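Alpha-14 giardin (PDB 3CHJ) binds calcium and probably, in a calcium-dependent way, phospholipids, and may serve as a calcium-regulated structural element linking the membrane to the underlying axoneme of Giardia. Local coordinates at residues 114-117 / 118-122; 59-62 / 63-67; 249-252 / 253-257. All blocks are in the same frame, centred on the assembly; numbering follows the deposited sequence.

Interaction 1. Residues 114-117 / 118-122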
loop_
_atom_site.group_PDB
_atom_site.type_symbol
_atom_site.label_atom_id
_atom_site.label_comp_id
_atom_site.label_asym_id
_atom_site.label_seq_id
_atom_site.Cartn_x
_atom_site.Cartn_y
_atom_site.Cartn_z
ATOM N N HIS A 114 0.862 -8.671 11.806
ATOM C CA HIS A 114 1.426 -7.990 12.983
ATOM C C HIS A 114 1.230 -6.471 12.928
ATOM O O HIS A 114 1.006 -5.830 13.958
ATOM C CB HIS A 114 2.902 -8.381 13.240
ATOM C CG HIS A 114 3.885 -7.788 12.268
ATOM N ND1 HIS A 114 4.409 -6.521 12.418
ATOM C CD2 HIS A 114 4.470 -8.306 11.158
ATOM C CE1 HIS A 114 5.251 -6.273 11.430
ATOM N NE2 HIS A 114 5.311 -7.342 10.655
ATOM N N GLU A 115 1.290 -5.913 11.717
ATOM C CA GLU A 115 1.125 -4.475 11.506
ATOM C C GLU A 115 -0.343 -4.084 11.680
ATOM O O GLU A 115 -0.634 -3.009 12.165
ATOM C CB GLU A 115 1.605 -4.059 10.118
ATOM C CG GLU A 115 1.759 -2.525 9.943
ATOM C CD GLU A 115 2.977 -1.931 10.661
ATOM O OE1 GLU A 115 4.010 -2.619 10.774
ATOM O OE2 GLU A 115 2.905 -0.759 11.102
ATOM N N VAL A 116 -1.265 -4.954 11.280
ATOM C CA VAL A 116 -2.691 -4.675 11.533
ATOM C C VAL A 116 -2.933 -4.611 13.038
ATOM O O VAL A 116 -3.629 -3.722 13.537
ATOM C CB VAL A 116 -3.637 -5.737 10.906
ATOM C CG1 VAL A 116 -5.085 -5.384 11.196
ATOM C CG2 VAL A 116 -3.419 -5.807 9.398
ATOM N N ARG A 117 -2.340 -5.548 13.762
ATOM C CA ARG A 117 -2.487 -5.597 15.224
ATOM C C ARG A 117 -1.984 -4.289 15.848
ATOM O O ARG A 117 -2.650 -3.679 16.692
ATOM C CB ARG A 117 -1.710 -6.787 15.769
ATOM C CG ARG A 117 -2.402 -7.557 16.896
ATOM C CD ARG A 117 -1.638 -8.833 17.245
ATOM N NE ARG A 117 -1.058 -9.456 16.058
ATOM C CZ ARG A 117 -0.054 -10.328 16.059
ATOM N NH1 ARG A 117 0.517 -10.707 17.200
ATOM N NH2 ARG A 117 0.389 -10.815 14.908
ATOM N N GLU A 118 -0.826 -3.833 15.385
ATOM C CA GLU A 118 -0.220 -2.622 15.900
ATOM C C GLU A 118 -1.107 -1.413 15.615
ATOM O O GLU A 118 -1.326 -0.561 16.482
ATOM C CB GLU A 118 1.165 -2.429 15.277
ATOM C CG GLU A 118 1.879 -1.157 15.718
ATOM C CD GLU A 118 3.263 -0.961 15.071
ATOM O OE1 GLU A 118 3.546 -1.541 13.992
ATOM O OE2 GLU A 118 4.064 -0.194 15.648
ATOM N N ILE A 119 -1.638 -1.327 14.401
ATOM C CA ILE A 119 -2.430 -0.147 14.088
ATOM C C ILE A 119 -3.831 -0.133 14.700
ATOM O O ILE A 119 -4.383 0.928 14.873
ATOM C CB ILE A 119 -2.439 0.229 12.568
ATOM C CG1 ILE A 119 -3.175 -0.812 11.734
ATOM C CG2 ILE A 119 -0.992 0.489 12.070
ATOM C CD1 ILE A 119 -3.471 -0.343 10.305
ATOM N N ARG A 120 -4.389 -1.296 15.058
ATOM C CA ARG A 120 -5.663 -1.302 15.785
ATOM C C ARG A 120 -5.505 -0.507 17.069
ATOM O O ARG A 120 -6.336 0.319 17.401
ATOM C CB ARG A 120 -6.108 -2.718 16.158
ATOM C CG ARG A 120 -6.505 -3.558 14.977
ATOM C CD ARG A 120 -6.834 -4.956 15.488
ATOM N NE ARG A 120 -7.094 -5.825 14.359
ATOM C CZ ARG A 120 -6.670 -7.079 14.252
ATOM N NH1 ARG A 120 -5.945 -7.652 15.223
ATOM N NH2 ARG A 120 -6.984 -7.755 13.157
ATOM N N GLN A 121 -4.401 -0.761 17.764
ATOM C CA GLN A 121 -4.138 -0.107 19.041
ATOM C C GLN A 121 -3.776 1.374 18.856
ATOM O O GLN A 121 -4.341 2.265 19.525
ATOM C CB GLN A 121 -3.005 -0.861 19.755
ATOM C CG GLN A 121 -3.391 -2.300 20.150
ATOM C CD GLN A 121 -2.255 -3.108 20.782
ATOM O OE1 GLN A 121 -1.953 -4.228 20.343
ATOM N NE2 GLN A 121 -1.644 -2.564 21.823
ATOM N N LEU A 122 -2.877 1.632 17.907
ATOM C CA LEU A 122 -2.463 3.007 17.626
ATOM C C LEU A 122 -3.632 3.858 17.153
ATOM O O LEU A 122 -3.763 5.021 17.548
ATOM C CB LEU A 122 -1.308 3.059 16.621
ATOM C CG LEU A 122 -0.769 4.470 16.376
ATOM C CD1 LEU A 122 -0.266 5.162 17.683
ATOM C CD2 LEU A 122 0.331 4.435 15.330
HETATM O O HOH W 1 -4.092 -4.991 18.684
#

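Interaction 2. Residues 59-62 / 63-67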
loop_
_atom_site.group_PDB
_atom_site.type_symbol
_atom_site.label_atom_id
_atom_site.label_comp_id
_atom_site.label_asym_id
_atom_site.label_seq_id
_atom_site.Cartn_x
_atom_site.Cartn_y
_atom_site.Cartn_z
ATOM N N LEU A 59 6.992 22.326 9.539
ATOM C CA LEU A 59 7.449 21.827 8.249
ATOM C C LEU A 59 6.364 21.936 7.184
ATOM O O LEU A 59 6.644 22.359 6.056
ATOM C CB LEU A 59 7.955 20.387 8.367
ATOM C CG LEU A 59 8.519 19.792 7.068
ATOM C CD1 LEU A 59 9.698 20.595 6.534
ATOM C CD2 LEU A 59 8.904 18.335 7.293
ATOM N N ASP A 60 5.133 21.565 7.528
ATOM C CA ASP A 60 4.058 21.589 6.538
ATOM C C ASP A 60 3.796 23.002 6.003
ATOM O O ASP A 60 3.636 23.190 4.798
ATOM C CB ASP A 60 2.787 20.872 7.025
ATOM C CG ASP A 60 2.141 21.526 8.249
ATOM O OD1 ASP A 60 2.789 22.328 8.971
ATOM O OD2 ASP A 60 0.955 21.203 8.484
ATOM N N ALA A 61 3.825 23.992 6.894
ATOM C CA ALA A 61 3.638 25.391 6.485
ATOM C C ALA A 61 4.746 25.871 5.551
ATOM O O ALA A 61 4.485 26.620 4.598
ATOM C CB ALA A 61 3.556 26.298 7.708
ATOM N N PHE A 62 5.978 25.443 5.827
ATOM C CA PHE A 62 7.134 25.787 4.995
ATOM C C PHE A 62 7.061 25.135 3.617
ATOM O O PHE A 62 7.309 25.787 2.588
ATOM C CB PHE A 62 8.416 25.367 5.697
ATOM C CG PHE A 62 9.660 25.670 4.932
ATOM C CD1 PHE A 62 10.079 26.984 4.742
ATOM C CD2 PHE A 62 10.445 24.635 4.430
ATOM C CE1 PHE A 62 11.269 27.257 4.039
ATOM C CE2 PHE A 62 11.617 24.892 3.734
ATOM C CZ PHE A 62 12.035 26.209 3.532
ATOM N N LEU A 63 6.742 23.846 3.592
ATOM C CA LEU A 63 6.602 23.142 2.327
ATOM C C LEU A 63 5.525 23.765 1.449
ATOM O O LEU A 63 5.705 23.861 0.239
ATOM C CB LEU A 63 6.297 21.658 2.553
ATOM C CG LEU A 63 7.385 20.847 3.256
ATOM C CD1 LEU A 63 6.919 19.402 3.382
ATOM C CD2 LEU A 63 8.734 20.941 2.530
ATOM N N LYS A 64 4.420 24.183 2.063
ATOM C CA LYS A 64 3.282 24.713 1.309
ATOM C C LYS A 64 3.664 25.922 0.429
ATOM O O LYS A 64 3.092 26.123 -0.657
ATOM C CB LYS A 64 2.149 25.065 2.278
ATOM C CG LYS A 64 0.855 25.371 1.600
ATOM C CD LYS A 64 -0.228 25.758 2.578
ATOM C CE LYS A 64 -1.521 26.010 1.821
ATOM N NZ LYS A 64 -2.613 26.527 2.702
ATOM N N LYS A 65 4.664 26.669 0.879
ATOM C CA LYS A 65 5.090 27.901 0.211
ATOM C C LYS A 65 5.917 27.612 -1.033
ATOM O O LYS A 65 6.111 28.492 -1.897
ATOM C CB LYS A 65 5.930 28.752 1.168
ATOM C CG LYS A 65 5.206 29.211 2.423
ATOM C CD LYS A 65 6.059 30.181 3.227
ATOM C CE LYS A 65 5.320 30.697 4.466
ATOM N NZ LYS A 65 5.423 29.773 5.663
ATOM N N HIS A 66 6.431 26.387 -1.108
ATOM C CA HIS A 66 7.459 26.043 -2.085
ATOM C C HIS A 66 7.128 24.859 -2.990
ATOM O O HIS A 66 7.717 24.712 -4.071
ATOM C CB HIS A 66 8.793 25.803 -1.373
ATOM C CG HIS A 66 9.333 27.018 -0.695
ATOM N ND1 HIS A 66 9.321 27.180 0.674
ATOM C CD2 HIS A 66 9.881 28.146 -1.207
ATOM C CE1 HIS A 66 9.857 28.350 0.979
ATOM N NE2 HIS A 66 10.209 28.951 -0.142
ATOM N N LEU A 67 6.215 24.007 -2.533
ATOM C CA LEU A 67 5.888 22.779 -3.242
ATOM C C LEU A 67 4.443 22.751 -3.689
ATOM O O LEU A 67 3.580 23.338 -3.027
ATOM C CB LEU A 67 6.153 21.567 -2.323
ATOM C CG LEU A 67 7.582 21.014 -2.218
ATOM C CD1 LEU A 67 8.617 21.993 -1.755
ATOM C CD2 LEU A 67 7.598 19.814 -1.264
#

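Interaction 3. Residues 249-252 / 253-257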
loop_
_atom_site.group_PDB
_atom_site.type_symbol
_atom_site.label_atom_id
_atom_site.label_comp_id
_atom_site.label_asym_id
_atom_site.label_seq_id
_atom_site.Cartn_x
_atom_site.Cartn_y
_atom_site.Cartn_z
ATOM N N PHE A 249 1.453 -3.781 -9.261
ATOM C CA PHE A 249 0.046 -3.792 -9.654
ATOM C C PHE A 249 -0.634 -2.495 -9.247
ATOM O O PHE A 249 -1.287 -1.861 -10.075
ATOM C CB PHE A 249 -0.646 -5.005 -9.008
ATOM C CG PHE A 249 -2.159 -5.021 -9.165
ATOM C CD1 PHE A 249 -2.745 -5.006 -10.427
ATOM C CD2 PHE A 249 -2.984 -5.040 -8.037
ATOM C CE1 PHE A 249 -4.149 -5.027 -10.569
ATOM C CE2 PHE A 249 -4.408 -5.060 -8.174
ATOM C CZ PHE A 249 -4.966 -5.044 -9.433
ATOM N N SER A 250 -0.494 -2.111 -7.978
ATOM C CA SER A 250 -1.181 -0.884 -7.512
ATOM C C SER A 250 -0.675 0.353 -8.255
ATOM O O SER A 250 -1.454 1.267 -8.593
ATOM C CB SER A 250 -1.021 -0.689 -6.010
ATOM O OG SER A 250 -1.579 -1.779 -5.275
ATOM N N MET A 251 0.628 0.383 -8.524
ATOM C CA MET A 251 1.209 1.509 -9.261
ATOM C C MET A 251 0.677 1.528 -10.697
ATOM O O MET A 251 0.346 2.585 -11.214
ATOM C CB MET A 251 2.739 1.463 -9.241
ATOM C CG MET A 251 3.348 1.751 -7.846
ATOM S SD MET A 251 3.000 3.409 -7.182
ATOM C CE MET A 251 4.017 4.431 -8.292
ATOM N N ASN A 252 0.569 0.363 -11.333
ATOM C CA ASN A 252 0.014 0.310 -12.696
ATOM C C ASN A 252 -1.414 0.857 -12.758
ATOM O O ASN A 252 -1.760 1.643 -13.657
ATOM C CB ASN A 252 0.082 -1.111 -13.267
ATOM C CG ASN A 252 -0.428 -1.178 -14.706
ATOM O OD1 ASN A 252 0.237 -0.725 -15.648
ATOM N ND2 ASN A 252 -1.613 -1.740 -14.879
ATOM N N VAL A 253 -2.233 0.463 -11.788
ATOM C CA VAL A 253 -3.627 0.927 -11.746
ATOM C C VAL A 253 -3.660 2.436 -11.517
ATOM O O VAL A 253 -4.466 3.142 -12.144
ATOM C CB VAL A 253 -4.452 0.169 -10.685
ATOM C CG1 VAL A 253 -5.849 0.775 -10.546
ATOM C CG2 VAL A 253 -4.547 -1.300 -11.042
ATOM N N ALA A 254 -2.784 2.925 -10.635
ATOM C CA ALA A 254 -2.707 4.357 -10.307
ATOM C C ALA A 254 -2.301 5.228 -11.500
ATOM O O ALA A 254 -2.831 6.328 -11.668
ATOM C CB ALA A 254 -1.790 4.579 -9.132
ATOM N N PHE A 255 -1.411 4.722 -12.360
ATOM C CA PHE A 255 -1.075 5.402 -13.621
ATOM C C PHE A 255 -2.239 5.336 -14.639
ATOM O O PHE A 255 -2.150 5.899 -15.744
ATOM C CB PHE A 255 0.176 4.773 -14.264
ATOM C CG PHE A 255 1.477 5.017 -13.519
ATOM C CD1 PHE A 255 1.858 6.297 -13.112
ATOM C CD2 PHE A 255 2.366 3.959 -13.301
ATOM C CE1 PHE A 255 3.079 6.514 -12.454
ATOM C CE2 PHE A 255 3.596 4.168 -12.645
ATOM C CZ PHE A 255 3.949 5.450 -12.222
ATOM N N ALA A 256 -3.315 4.641 -14.264
ATOM C CA ALA A 256 -4.429 4.265 -15.159
ATOM C C ALA A 256 -5.099 5.344 -16.003
ATOM O O ALA A 256 -5.449 6.421 -15.505
ATOM C CB ALA A 256 -5.511 3.510 -14.375
ATOM N N GLY A 257 -5.288 5.011 -17.283
ATOM C CA GLY A 257 -6.135 5.765 -18.208
ATOM C C GLY A 257 -5.638 7.131 -18.642
ATOM O O GLY A 257 -4.478 7.288 -19.046
#

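Interaction 1. Residues 114-117 / 118-122
Near the start of helix 113-127, an annexin-family helix, Val116 and Arg120 meet one turn apart. CG1 of Val116 lies over one face of the Arg120 guanidinium, 3.6 Å from NH2. That methyl stands anti to the backbone N (chi1 -180°), which turns it toward the following turn. NE of Arg120 donates to the carbonyl of Ala153 and NH2 to that of Gly155; the long, extended arginine suits a place from which it can reach the carbonyls around the end of helix 144-154. The backbone is regular, with Arg120 N 3.0 Å from Val116 O.

On another flank Glu115 and Glu118 run side by side, their carboxylate planes 53° apart, and OE2 of Glu115 comes within 3.1 Å of OE1 of Glu118. Two carboxylates this close would probably raise the pKa of one, an effect that Arg82, which touches Glu115, may partly offset. A water donates to both Arg117 O and Gln121 OE1, 2.8 Å from each. Buried Ile119 packs on Cys87 of helix 82-94, and Glu115, though polar, is buried against Leu86 there, while Arg117, Glu118 and Gln121 are exposed: the pattern of an amphipathic helix in the all-helical annexin fold.

Interaction 2. Residues 59-62 / 63-67
Phe62 and His66 meet where helix 59-64 runs out, and the Phe62 carbonyl lies at the centre of the join. Its oxygen accepts from the imidazole ND1 of His66 at 3.1 Å and from the backbone N of Lys65 at 3.3 Å. The two donors arrive from opposite faces of the carbonyl plane; the backbone N-H of Lys65 stands well above that plane, whereas ND1 is tilted from it by 28°. A histidine suits this place because its ring can donate to a carbonyl left near a helix end and still pack against a neighbour. ND1 of that ring lies over one face of the Phe62 phenyl, toward its rim, and the two rings meet obliquely, planes 58° apart, with CE1 of His66 3.5 Å from CE1 of Phe62.

The packed side is formed by Leu59, Leu63 and Phe62, the last of which meets Phe51 and touches Cys23 of helix 12-24. CD1 of Leu59 packs 4.0 Å from CG of Leu63, whose chi1 of -64° lays the isobutyl group back over Leu59. Both leucines are buried: Leu59 also touches Val19, and Leu63 reaches Leu76 of helix 69-78.

The outer side is looser. Lys64 stretches its chain away from the preceding turn, while Lys65 bends only at its last torsion to bring NZ 3.5 Å from Ala61 O, a weak hydrogen bond. Asp60, also exposed, accepts a weak bond at OD1 from the backbone N of Ala61. Because ND1 donates to Phe62 O, the histidine carries a proton there, on the nitrogen nearer the backbone.

Interaction 3. Residues 249-252 / 253-257
Ser250 and Ala254 are joined by a backbone hydrogen bond, 2.9 Å from Ala254 N to Ser250 O, one of three successive bonds that close helix 243-254. Val253 N reaches Phe249 O, and Phe255 N reaches Met251 O at 3.0 Å, carrying the pattern just beyond the last helical residues. The serine is buried, and its hydroxyl is satisfied by Tyr231 OH and the carbonyl of Ala246; a small polar side chain can sit here without bringing an unmet group into the interior.

Outward from the backbone, the Phe249 and Val253 side chains lie alongside each other. CG2 of Val253 makes an off-centre CH-pi contact, 4.2 Å from the ring centroid and 28° off the ring normal. With CG1 taking the position anti to the backbone N (chi1 173°), CG2 is left beside that N, turned back to the ring. The ring also makes a cation-pi contact with Arg218.

Met251 follows a different course: bends at chi2 and chi3 bring its CE to 4.1 Å from CZ of Phe255, the flexible thioether letting its methyl pack against that ring. Phe255 in turn meets Phe291 edge-to-face, while the small Ala254 touches Leu265 of helix 262-272. Such a helix, packed among its neighbours and then released into an exposed loop that links it to helix 262-272, fits the all-helical annexin fold.

Overall arrangement
From the N terminus, interaction 2 comes first, then interaction 1 and finally interaction 3. Each joins adjoining residues, so none closes a long loop, and the three follow in series without nesting or crossing. Interaction 2, at the end of helix 59-64, faces helices 12-24, 41-55 and 69-78. Interaction 1, within helix 113-127, packs against helix 82-94 and reaches carbonyls at and just after the C-terminal end of helix 144-154. Interaction 3 ends helix 243-254 among helices 227-241, 262-272, 279-287 and 291-298. Interactions 1 and 3 lie on opposite sides of the chain's centre, their centres 27 Å apart, and belong to different parts of the annexin chain.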